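Local coordinates for histidine-rich glycoprotein (Oryctolagus cuniculus, PDB 4CCV) that binds heparin, heparan sulfate, heme, thrombospondin, plasminogen and divalent metal ions in plasma, and is implicated as an adapter in regulating coagulation, fibrinolysis and angiogenesis, at residues K16-A21 against V56-R61; E23-E28 against I98-F103; C63-F68 against N104-G109. All coordinates share one frame; numbering follows the deposited sequence.

All three contacts lie in the second cystatin domain, where helix 15-27 packs against an antiparallel sheet. Contacts 1 and 2 share that helix: its first half meets strand 51-62 near the centre of the chain, and its second half meets strand 95-104 at the sheet's edge, their centres about 9 Å apart. They touch through Ile98, in one of its two modelled conformers. Contact 3 joins the loops after those strands, about 20 Å from contact 1 and about 17 Å from contact 2, centre to centre. Contact 1 closes before contact 3 opens; contact 2 crosses both. The two strands thus lead from a buried core to a polar loop end bearing glycan and glutathione.

Contact 1 (K16-A21 against V56-R61); sequences KSADKA and VDFSVR
Phe58 rises from the sheet toward the helix and meets Ala18 along much of its length. Its CB lies 4.2 Å from the Ala18 methyl. A chi1 of 64° tucks CG between the backbone nitrogen and the carbonyl carbon, and in this rotamer one ring face lies against the Ala18 methyl. CG and CD1 of Phe58 are each 3.7 Å from Ala18 CB, while CD2 and CE1 are slightly farther from it. The methyl stands 3.6 Å above the ring plane, shifted toward the rim, in a CH-pi contact 15° off the ring normal. Farther out, Phe58 CE2 and CZ approach Ala18 O, CZ to 3.7 Å. This is the cystatin arrangement of a helix laid over an antiparallel sheet, and Ala18 suits it because a single methyl lets the backbone come down close to a large aromatic ring. Val56, two residues earlier on the strand and pointing to the same side, adds a looser touch, its CG1 4.4 Å from Ala18 CB. Its branched side chain suits a buried strand position and also packs on Leu81. On the other side of the sheet, Asp57 makes salt bridges with Arg42 and Arg78.

Contact 2 (E23-E28 against I98-F103); sequences EVYKSE and ISCEVF
Helix 23-27 and strand 98-103 run at 74° to each other, their axes 8.9 Å apart at closest approach, and Tyr25 and Ile98 are the residues whose CA atoms come nearest. The Tyr25 ring bridges the gap. Its CG stands anti to the backbone N (chi1 -172°), which sends the ring obliquely over the strand, from Ile98 to Cys100. Cys100 SG sits over the centre of one ring face, 3.9 Å from the Tyr25 centroid and 12° off the normal, a sulfur-aromatic contact suited to a polarisable sulfur; Cys100 CB adds a CH-pi contact. At the ring edge Ile98 O lies near the plane, 3.5 Å from Tyr25 CD1. One of the two modelled Ile98 conformers slants across the Tyr25 side chain. The phenol end remains polar: a water 2.6 Å from Tyr25 OH also accepts a hydrogen bond from Cys100 N, at 3.2 Å, linking helix to strand without a direct bond. Cys100 is disulfide-bonded to Cys77 on adjacent strand 73-84. Tyr32, beyond the helix, meets the Tyr25 ring edge-to-face, so the ring is held between the following loop and strand 95-104, an outermost strand of the sheet.

Contact 3 (C63-F68 against N104-G109); sequences CSRSHF and NFEEHG. With NAG (2-acetamido-2-deoxy-beta-D-glucopyranose), chain B; GSH (glutathione), chain C.
Arg65 leaves its 3-10 segment with CG anti to the carbonyl carbon (chi1 -78°) and stays extended from CG to NE, reaching across to the loop after the last strand, where Glu106 bends at chi2 (-75°) to turn its carboxylate to the guanidinium. The two groups meet end-on and nearly coplanar. Arg65 NH1 donates to Glu106 OE1 at 2.8 Å in an almost straight bond, and Arg65 NH2 donates to Glu106 OE2 at the same 2.8 Å, using that oxygen's syn lone pair. Arginine suits the place because its planar, double-ended head can give one N-H to each oxygen of a carboxylate. Asn104 lies over a guanidinium face, its amide stacked 16° from parallel and its OD1 3.4 Å from Arg65 CZ. Asn104 ND2 in turn donates to Glu107 OE1 at 3.1 Å, which fixes the amide's rotation. Asn104 O accepts from Glu107 N and His108 ND1, on opposite faces of its plane, so residues 104-108 bend back on the Asn104 carbonyl.

The remaining nitrogen, Arg65 NE, makes weak hydrogen bonds to O6 and O5 of the N-acetylglucosamine, and NH1 also donates to His71 O. At the start of the segment, Cys63 SG is bonded to glutathione SG2 at 2.3 Å, a mixed disulfide whose modelled length is stretched. Ser66 OG hydrogen-bonds back to Cys63 O, closing the short turn beside the tripeptide.

The positive charge of Arg65, met by two nearly straight bonds at its edge, probably favours an ionised Glu106; the amide oxygen over its face and the weak sugar bonds are lesser electrostatic partners. Cys63 carries glutathione through a disulfide, a bond that reduction can break, consistent with the redox activity reported at an interdomain disulfide of this protein, in which Cys63 probably takes part.

Contact 1 (K16-A21 against V56-R61)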
loop_
_atom_site.group_PDB
_atom_site.type_symbol
_atom_site.label_atom_id
_atom_site.label_comp_id
_atom_site.label_asym_id
_atom_site.label_seq_id
_atom_site.Cartn_x
_atom_site.Cartn_y
_atom_site.Cartn_z
ATOM N N LYS A 16 -0.698 6.820 -7.731
ATOM C CA LYS A 16 0.459 7.632 -7.434
ATOM C C LYS A 16 0.687 7.748 -5.914
ATOM O O LYS A 16 1.844 7.833 -5.429
ATOM C CB LYS A 16 0.238 8.995 -8.089
ATOM C CG LYS A 16 1.165 10.095 -7.648
ATOM C CD LYS A 16 0.683 11.494 -8.117
ATOM C CE LYS A 16 -0.650 11.935 -7.441
ATOM N NZ LYS A 16 -0.672 11.986 -5.928
ATOM N N SER A 17 -0.423 7.789 -5.181
ATOM C CA SER A 17 -0.369 7.855 -3.737
ATOM C C SER A 17 0.302 6.559 -3.197
ATOM O O SER A 17 1.076 6.591 -2.208
ATOM C CB SER A 17 -1.770 8.085 -3.159
ATOM O OG SER A 17 -2.331 9.388 -3.484
ATOM N N ALA A 18 -0.068 5.429 -3.783
ATOM C CA ALA A 18 0.526 4.127 -3.378
ATOM C C ALA A 18 1.992 4.106 -3.708
ATOM O O ALA A 18 2.778 3.685 -2.892
ATOM C CB ALA A 18 -0.180 2.915 -4.057
ATOM N N ASP A 19 2.361 4.541 -4.923
ATOM C CA ASP A 19 3.776 4.647 -5.315
ATOM C C ASP A 19 4.574 5.473 -4.314
ATOM O O ASP A 19 5.648 5.082 -3.893
ATOM C CB ASP A 19 3.949 5.290 -6.716
ATOM C CG ASP A 19 3.437 4.408 -7.863
ATOM O OD1 ASP A 19 3.275 3.184 -7.689
ATOM O OD2 ASP A 19 3.226 4.943 -8.974
ATOM N N LYS A 20 4.075 6.665 -4.002
ATOM C CA LYS A 20 4.776 7.533 -3.062
ATOM C C LYS A 20 4.821 6.967 -1.622
ATOM O O LYS A 20 5.795 7.106 -0.923
ATOM C CB LYS A 20 4.150 8.939 -3.033
ATOM C CG LYS A 20 4.884 9.839 -2.047
ATOM C CD LYS A 20 4.579 11.340 -2.166
ATOM C CE LYS A 20 5.588 12.192 -1.365
ATOM N NZ LYS A 20 5.520 13.640 -1.741
ATOM N N ALA A 21 3.750 6.362 -1.156
ATOM C CA ALA A 21 3.799 5.762 0.157
ATOM C C ALA A 21 4.800 4.614 0.217
ATOM O O ALA A 21 5.513 4.473 1.216
ATOM C CB ALA A 21 2.442 5.274 0.551
ATOM N N VAL A 56 -5.554 3.367 1.494
ATOM C CA VAL A 56 -5.260 2.855 0.172
ATOM C C VAL A 56 -4.603 1.517 0.395
ATOM O O VAL A 56 -3.495 1.506 0.912
ATOM C CB VAL A 56 -4.294 3.761 -0.580
ATOM C CG1 VAL A 56 -3.986 3.187 -1.963
ATOM C CG2 VAL A 56 -4.906 5.141 -0.741
ATOM N N ASP A 57 -5.268 0.423 -0.011
ATOM C CA ASP A 57 -4.797 -0.963 0.195
ATOM C C ASP A 57 -4.238 -1.403 -1.140
ATOM O O ASP A 57 -4.933 -1.314 -2.142
ATOM C CB ASP A 57 -5.921 -1.941 0.579
ATOM C CG ASP A 57 -6.565 -1.624 1.936
ATOM O OD1 ASP A 57 -5.857 -1.006 2.716
ATOM O OD2 ASP A 57 -7.746 -1.940 2.212
ATOM N N PHE A 58 -2.985 -1.816 -1.139
ATOM C CA PHE A 58 -2.264 -2.113 -2.375
ATOM C C PHE A 58 -1.358 -3.321 -2.255
ATOM O O PHE A 58 -0.910 -3.656 -1.144
ATOM C CB PHE A 58 -1.550 -0.864 -2.970
ATOM C CG PHE A 58 -0.478 -0.273 -2.140
ATOM C CD1 PHE A 58 -0.775 0.663 -1.159
ATOM C CD2 PHE A 58 0.844 -0.586 -2.361
ATOM C CE1 PHE A 58 0.232 1.270 -0.440
ATOM C CE2 PHE A 58 1.856 -0.013 -1.618
ATOM C CZ PHE A 58 1.542 0.961 -0.679
ATOM N N SER A 59 -1.163 -4.032 -3.388
ATOM C CA SER A 59 -0.254 -5.152 -3.434
ATOM C C SER A 59 1.084 -4.636 -3.896
ATOM O O SER A 59 1.147 -3.617 -4.596
ATOM C CB SER A 59 -0.745 -6.273 -4.364
ATOM O OG SER A 59 -1.275 -5.746 -5.534
ATOM N N VAL A 60 2.134 -5.330 -3.460
ATOM C CA VAL A 60 3.508 -5.053 -3.834
ATOM C C VAL A 60 4.258 -6.320 -4.277
ATOM O O VAL A 60 3.857 -7.405 -3.919
ATOM C CB VAL A 60 4.263 -4.346 -2.684
ATOM C CG1 VAL A 60 3.621 -2.969 -2.421
ATOM C CG2 VAL A 60 4.334 -5.193 -1.386
ATOM N N ARG A 61 5.352 -6.146 -5.018
ATOM C CA ARG A 61 6.253 -7.228 -5.382
ATOM C C ARG A 61 7.678 -6.891 -4.980
ATOM O O ARG A 61 8.119 -5.752 -5.074
ATOM C CB ARG A 61 6.251 -7.455 -6.901
ATOM C CG ARG A 61 4.949 -7.992 -7.451
ATOM C CD ARG A 61 4.545 -9.308 -6.790
ATOM N NE ARG A 61 3.441 -9.947 -7.522
ATOM C CZ ARG A 61 3.287 -11.268 -7.689
ATOM N NH1 ARG A 61 4.183 -12.113 -7.185
ATOM N NH2 ARG A 61 2.248 -11.740 -8.388
#

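Contact 2 (E23-E28 against I98-F103)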
loop_
_atom_site.group_PDB
_atom_site.type_symbol
_atom_site.label_atom_id
_atom_site.label_comp_id
_atom_site.label_asym_id
_atom_site.label_seq_id
_atom_site.Cartn_x
_atom_site.Cartn_y
_atom_site.Cartn_z
ATOM N N GLU A 23 7.523 4.404 -1.561
ATOM C CA GLU A 23 8.812 5.067 -1.652
ATOM C C GLU A 23 9.240 5.482 -0.246
ATOM O O GLU A 23 10.376 5.249 0.195
ATOM C CB GLU A 23 8.680 6.277 -2.617
ATOM C CG GLU A 23 9.964 7.014 -2.914
ATOM C CD GLU A 23 9.785 8.324 -3.678
ATOM O OE1 GLU A 23 8.657 8.739 -4.017
ATOM O OE2 GLU A 23 10.806 8.969 -3.914
ATOM N N VAL A 24 8.297 6.078 0.472
ATOM C CA VAL A 24 8.564 6.514 1.860
ATOM C C VAL A 24 8.833 5.294 2.763
ATOM O O VAL A 24 9.759 5.285 3.569
ATOM C CB VAL A 24 7.386 7.322 2.403
ATOM C CG1 VAL A 24 7.555 7.513 3.898
ATOM C CG2 VAL A 24 7.249 8.711 1.694
ATOM N N TYR A 25 8.012 4.258 2.637
ATOM C CA TYR A 25 8.176 3.092 3.485
ATOM C C TYR A 25 9.563 2.466 3.329
ATOM O O TYR A 25 10.248 2.163 4.327
ATOM C CB TYR A 25 7.048 2.057 3.194
ATOM C CG TYR A 25 7.049 0.899 4.171
ATOM C CD1 TYR A 25 6.382 0.969 5.385
ATOM C CD2 TYR A 25 7.670 -0.292 3.847
ATOM C CE1 TYR A 25 6.366 -0.091 6.272
ATOM C CE2 TYR A 25 7.685 -1.354 4.735
ATOM C CZ TYR A 25 7.052 -1.240 5.957
ATOM O OH TYR A 25 7.008 -2.336 6.796
ATOM N N LYS A 26 9.973 2.246 2.073
ATOM C CA LYS A 26 11.241 1.630 1.760
ATOM C C LYS A 26 12.411 2.471 2.187
ATOM O O LYS A 26 13.409 1.913 2.527
ATOM C CB LYS A 26 11.340 1.165 0.262
ATOM C CG LYS A 26 11.643 2.290 -0.677
ATOM C CD LYS A 26 11.965 1.863 -2.103
ATOM C CE LYS A 26 10.834 1.067 -2.675
ATOM N NZ LYS A 26 11.236 0.733 -4.067
ATOM N N SER A 27 12.271 3.801 2.307
ATOM C CA SER A 27 13.380 4.625 2.797
ATOM C C SER A 27 13.742 4.329 4.245
ATOM O O SER A 27 14.859 4.597 4.646
ATOM C CB SER A 27 13.081 6.131 2.598
ATOM O OG SER A 27 12.097 6.580 3.530
ATOM N N GLU A 28 12.793 3.793 5.020
ATOM C CA GLU A 28 13.044 3.373 6.398
ATOM C C GLU A 28 13.285 1.904 6.597
ATOM O O GLU A 28 13.566 1.477 7.697
ATOM C CB GLU A 28 11.858 3.699 7.289
ATOM C CG GLU A 28 11.698 5.143 7.616
ATOM C CD GLU A 28 12.969 5.810 8.100
ATOM O OE1 GLU A 28 13.804 5.156 8.766
ATOM O OE2 GLU A 28 13.129 7.023 7.830
ATOM N N ILE A 98 2.093 4.261 6.875
ATOM C CA ILE A 98 2.142 3.053 6.061
ATOM C C ILE A 98 2.712 1.832 6.795
ATOM O O ILE A 98 3.745 1.896 7.496
ATOM C CB ILE A 98 2.895 3.302 4.744
ATOM C CG1 ILE A 98 3.265 1.988 4.040
ATOM C CG2 ILE A 98 4.131 4.146 4.939
ATOM C CD1 ILE A 98 3.491 2.274 2.591
ATOM N N SER A 99 2.005 0.741 6.643
ATOM C CA SER A 99 2.461 -0.585 7.032
ATOM C C SER A 99 2.355 -1.550 5.867
ATOM O O SER A 99 1.455 -1.442 5.054
ATOM C CB SER A 99 1.585 -1.119 8.192
ATOM O OG SER A 99 1.979 -0.368 9.314
ATOM N N CYS A 100 3.248 -2.538 5.876
ATOM C CA CYS A 100 3.320 -3.562 4.901
ATOM C C CYS A 100 3.598 -4.934 5.554
ATOM O O CYS A 100 4.256 -5.009 6.620
ATOM C CB CYS A 100 4.451 -3.303 3.920
ATOM S SG CYS A 100 4.299 -1.801 2.843
ATOM N N GLU A 101 3.144 -5.985 4.878
ATOM C CA GLU A 101 3.372 -7.370 5.323
ATOM C C GLU A 101 3.710 -8.150 4.061
ATOM O O GLU A 101 3.063 -7.918 3.034
ATOM C CB GLU A 101 2.088 -7.928 5.897
ATOM C CG GLU A 101 1.673 -7.301 7.211
ATOM C CD GLU A 101 2.625 -7.627 8.366
ATOM O OE1 GLU A 101 3.258 -8.712 8.337
ATOM O OE2 GLU A 101 2.722 -6.793 9.294
ATOM N N VAL A 102 4.685 -9.049 4.136
ATOM C CA VAL A 102 5.178 -9.773 2.975
ATOM C C VAL A 102 4.819 -11.259 3.140
ATOM O O VAL A 102 4.647 -11.744 4.259
ATOM C CB VAL A 102 6.686 -9.607 2.907
ATOM C CG1 VAL A 102 7.290 -10.439 1.812
ATOM C CG2 VAL A 102 7.002 -8.160 2.653
ATOM N N PHE A 103 4.677 -11.927 2.016
ATOM C CA PHE A 103 4.258 -13.321 1.927
ATOM C C PHE A 103 5.298 -13.958 0.990
ATOM O O PHE A 103 5.265 -13.704 -0.222
ATOM C CB PHE A 103 2.855 -13.424 1.304
ATOM C CG PHE A 103 2.277 -14.836 1.284
ATOM C CD1 PHE A 103 2.110 -15.574 2.475
ATOM C CD2 PHE A 103 1.830 -15.399 0.111
ATOM C CE1 PHE A 103 1.543 -16.846 2.459
ATOM C CE2 PHE A 103 1.288 -16.688 0.098
ATOM C CZ PHE A 103 1.149 -17.397 1.265
HETATM O O HOH W 1 5.108 -2.163 8.514
#

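Contact 3 (C63-F68 against N104-G109)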
loop_
_atom_site.group_PDB
_atom_site.type_symbol
_atom_site.label_atom_id
_atom_site.label_comp_id
_atom_site.label_asym_id
_atom_site.label_seq_id
_atom_site.Cartn_x
_atom_site.Cartn_y
_atom_site.Cartn_z
ATOM N N CYS A 63 10.988 -6.986 -6.153
ATOM C CA CYS A 63 11.586 -7.178 -7.484
ATOM C C CYS A 63 12.963 -7.828 -7.451
ATOM O O CYS A 63 13.435 -8.323 -8.495
ATOM C CB CYS A 63 11.641 -5.886 -8.289
ATOM S SG CYS A 63 9.958 -5.233 -8.527
ATOM N N SER A 64 13.634 -7.857 -6.300
ATOM C CA SER A 64 14.916 -8.556 -6.296
ATOM C C SER A 64 14.677 -10.081 -6.475
ATOM O O SER A 64 15.546 -10.813 -7.023
ATOM C CB SER A 64 15.751 -8.230 -5.077
ATOM O OG SER A 64 15.324 -8.946 -3.964
ATOM N N ARG A 65 13.497 -10.541 -6.056
ATOM C CA ARG A 65 13.101 -11.930 -6.314
ATOM C C ARG A 65 12.670 -12.224 -7.756
ATOM O O ARG A 65 12.389 -13.352 -8.059
ATOM C CB ARG A 65 12.070 -12.405 -5.323
ATOM C CG ARG A 65 12.739 -12.740 -3.999
ATOM C CD ARG A 65 11.750 -12.694 -2.898
ATOM N NE ARG A 65 12.296 -13.123 -1.615
ATOM C CZ ARG A 65 11.992 -14.262 -1.003
ATOM N NH1 ARG A 65 11.200 -15.156 -1.579
ATOM N NH2 ARG A 65 12.503 -14.510 0.194
ATOM N N SER A 66 12.665 -11.233 -8.656
ATOM C CA SER A 66 12.491 -11.535 -10.070
ATOM C C SER A 66 13.792 -11.950 -10.708
ATOM O O SER A 66 13.795 -12.360 -11.872
ATOM C CB SER A 66 11.906 -10.358 -10.853
ATOM O OG SER A 66 12.758 -9.212 -10.838
ATOM N N HIS A 67 14.907 -11.840 -9.989
ATOM C CA HIS A 67 16.184 -12.229 -10.543
ATOM C C HIS A 67 16.606 -13.541 -9.986
ATOM O O HIS A 67 16.173 -13.910 -8.905
ATOM C CB HIS A 67 17.237 -11.192 -10.231
ATOM C CG HIS A 67 16.831 -9.825 -10.657
ATOM N ND1 HIS A 67 16.879 -9.411 -11.972
ATOM C CD2 HIS A 67 16.310 -8.795 -9.955
ATOM C CE1 HIS A 67 16.433 -8.174 -12.057
ATOM N NE2 HIS A 67 16.080 -7.782 -10.846
ATOM N N PHE A 68 17.456 -14.229 -10.755
ATOM C CA PHE A 68 18.133 -15.467 -10.303
ATOM C C PHE A 68 17.189 -16.618 -9.932
ATOM O O PHE A 68 17.561 -17.501 -9.105
ATOM C CB PHE A 68 19.065 -15.180 -9.103
ATOM C CG PHE A 68 20.238 -14.324 -9.456
ATOM C CD1 PHE A 68 21.291 -14.849 -10.228
ATOM C CD2 PHE A 68 20.294 -12.997 -9.052
ATOM C CE1 PHE A 68 22.371 -14.051 -10.579
ATOM C CE2 PHE A 68 21.372 -12.201 -9.411
ATOM C CZ PHE A 68 22.403 -12.726 -10.181
ATOM N N ASN A 104 6.223 -14.738 1.546
ATOM C CA ASN A 104 7.311 -15.396 0.783
ATOM C C ASN A 104 6.946 -16.872 0.469
ATOM O O ASN A 104 6.523 -17.632 1.331
ATOM C CB ASN A 104 8.662 -15.357 1.525
ATOM C CG ASN A 104 9.201 -13.956 1.680
ATOM O OD1 ASN A 104 9.267 -13.179 0.737
ATOM N ND2 ASN A 104 9.587 -13.620 2.911
ATOM N N PHE A 105 7.038 -17.217 -0.797
ATOM C CA PHE A 105 6.720 -18.538 -1.298
ATOM C C PHE A 105 7.308 -19.675 -0.447
ATOM O O PHE A 105 6.628 -20.638 -0.151
ATOM C CB PHE A 105 7.242 -18.622 -2.744
ATOM C CG PHE A 105 6.839 -19.865 -3.463
ATOM C CD1 PHE A 105 5.651 -19.918 -4.146
ATOM C CD2 PHE A 105 7.684 -20.967 -3.487
ATOM C CE1 PHE A 105 5.280 -21.068 -4.813
ATOM C CE2 PHE A 105 7.320 -22.129 -4.192
ATOM C CZ PHE A 105 6.100 -22.165 -4.813
ATOM N N GLU A 106 8.565 -19.521 -0.059
ATOM C CA GLU A 106 9.312 -20.567 0.654
ATOM C C GLU A 106 9.051 -20.653 2.183
ATOM O O GLU A 106 9.552 -21.548 2.800
ATOM C CB GLU A 106 10.829 -20.425 0.379
ATOM C CG GLU A 106 11.627 -19.354 1.152
ATOM C CD GLU A 106 11.437 -17.885 0.718
ATOM O OE1 GLU A 106 10.539 -17.500 -0.103
ATOM O OE2 GLU A 106 12.219 -17.057 1.231
ATOM N N GLU A 107 8.277 -19.739 2.770
ATOM C CA GLU A 107 8.078 -19.745 4.207
ATOM C C GLU A 107 6.733 -20.294 4.675
ATOM O O GLU A 107 6.393 -20.184 5.864
ATOM C CB GLU A 107 8.243 -18.329 4.737
ATOM C CG GLU A 107 9.656 -17.813 4.586
ATOM C CD GLU A 107 9.827 -16.387 5.115
ATOM O OE1 GLU A 107 8.840 -15.617 5.200
ATOM O OE2 GLU A 107 10.974 -16.037 5.442
ATOM N N HIS A 108 5.976 -20.903 3.775
ATOM C CA HIS A 108 4.596 -21.287 4.083
ATOM C C HIS A 108 4.306 -22.636 3.472
ATOM O O HIS A 108 4.506 -22.848 2.277
ATOM C CB HIS A 108 3.611 -20.222 3.565
ATOM C CG HIS A 108 3.738 -18.908 4.271
ATOM N ND1 HIS A 108 4.495 -17.865 3.776
ATOM C CD2 HIS A 108 3.257 -18.490 5.470
ATOM C CE1 HIS A 108 4.453 -16.847 4.626
ATOM N NE2 HIS A 108 3.711 -17.202 5.663
ATOM N N GLY A 109 3.884 -23.556 4.327
ATOM C CA GLY A 109 3.498 -24.891 3.915
ATOM C C GLY A 109 4.596 -25.627 3.172
ATOM O O GLY A 109 5.779 -25.371 3.375
HETATM C C1 NAG B . 13.146 -9.300 -0.946
HETATM C C2 NAG B . 13.179 -9.368 0.560
HETATM C C3 NAG B . 14.640 -9.303 0.961
HETATM C C4 NAG B . 15.514 -10.331 0.292
HETATM C C5 NAG B . 15.362 -10.322 -1.220
HETATM C C6 NAG B . 16.016 -11.575 -1.871
HETATM C C7 NAG B . 11.556 -8.328 2.130
HETATM C C8 NAG B . 11.008 -7.061 2.783
HETATM N N2 NAG B . 12.536 -8.242 1.235
HETATM O O3 NAG B . 14.699 -9.465 2.335
HETATM O O4 NAG B . 16.826 -9.916 0.547
HETATM O O5 NAG B . 13.981 -10.274 -1.571
HETATM O O6 NAG B . 15.448 -12.712 -1.206
HETATM O O7 NAG B . 11.013 -9.377 2.417
HETATM N N1 GSH C . 4.254 -7.663 -11.365
HETATM C CA1 GSH C . 4.138 -6.421 -12.094
HETATM C C1 GSH C . 4.584 -6.686 -13.527
HETATM O O11 GSH C . 3.984 -7.603 -14.158
HETATM O O12 GSH C . 5.505 -6.066 -14.085
HETATM C CB1 GSH C . 4.846 -5.421 -11.189
HETATM C CG1 GSH C . 5.618 -4.359 -11.950
HETATM C CD1 GSH C . 7.091 -4.666 -12.104
HETATM O OE1 GSH C . 7.756 -3.723 -12.409
HETATM N N2 GSH C . 7.704 -5.864 -11.904
HETATM C CA2 GSH C . 9.165 -5.937 -12.055
HETATM C C2 GSH C . 9.693 -5.935 -13.481
HETATM O O2 GSH C . 10.882 -5.664 -13.632
HETATM C CB2 GSH C . 9.683 -7.148 -11.303
HETATM S SG2 GSH C . 9.013 -7.053 -9.609
HETATM N N3 GSH C . 8.860 -6.280 -14.487
HETATM C CA3 GSH C . 9.259 -6.543 -15.882
HETATM C C3 GSH C . 10.165 -5.488 -16.481
HETATM O O31 GSH C . 9.748 -4.306 -16.526
HETATM O O32 GSH C . 11.300 -5.834 -16.901
#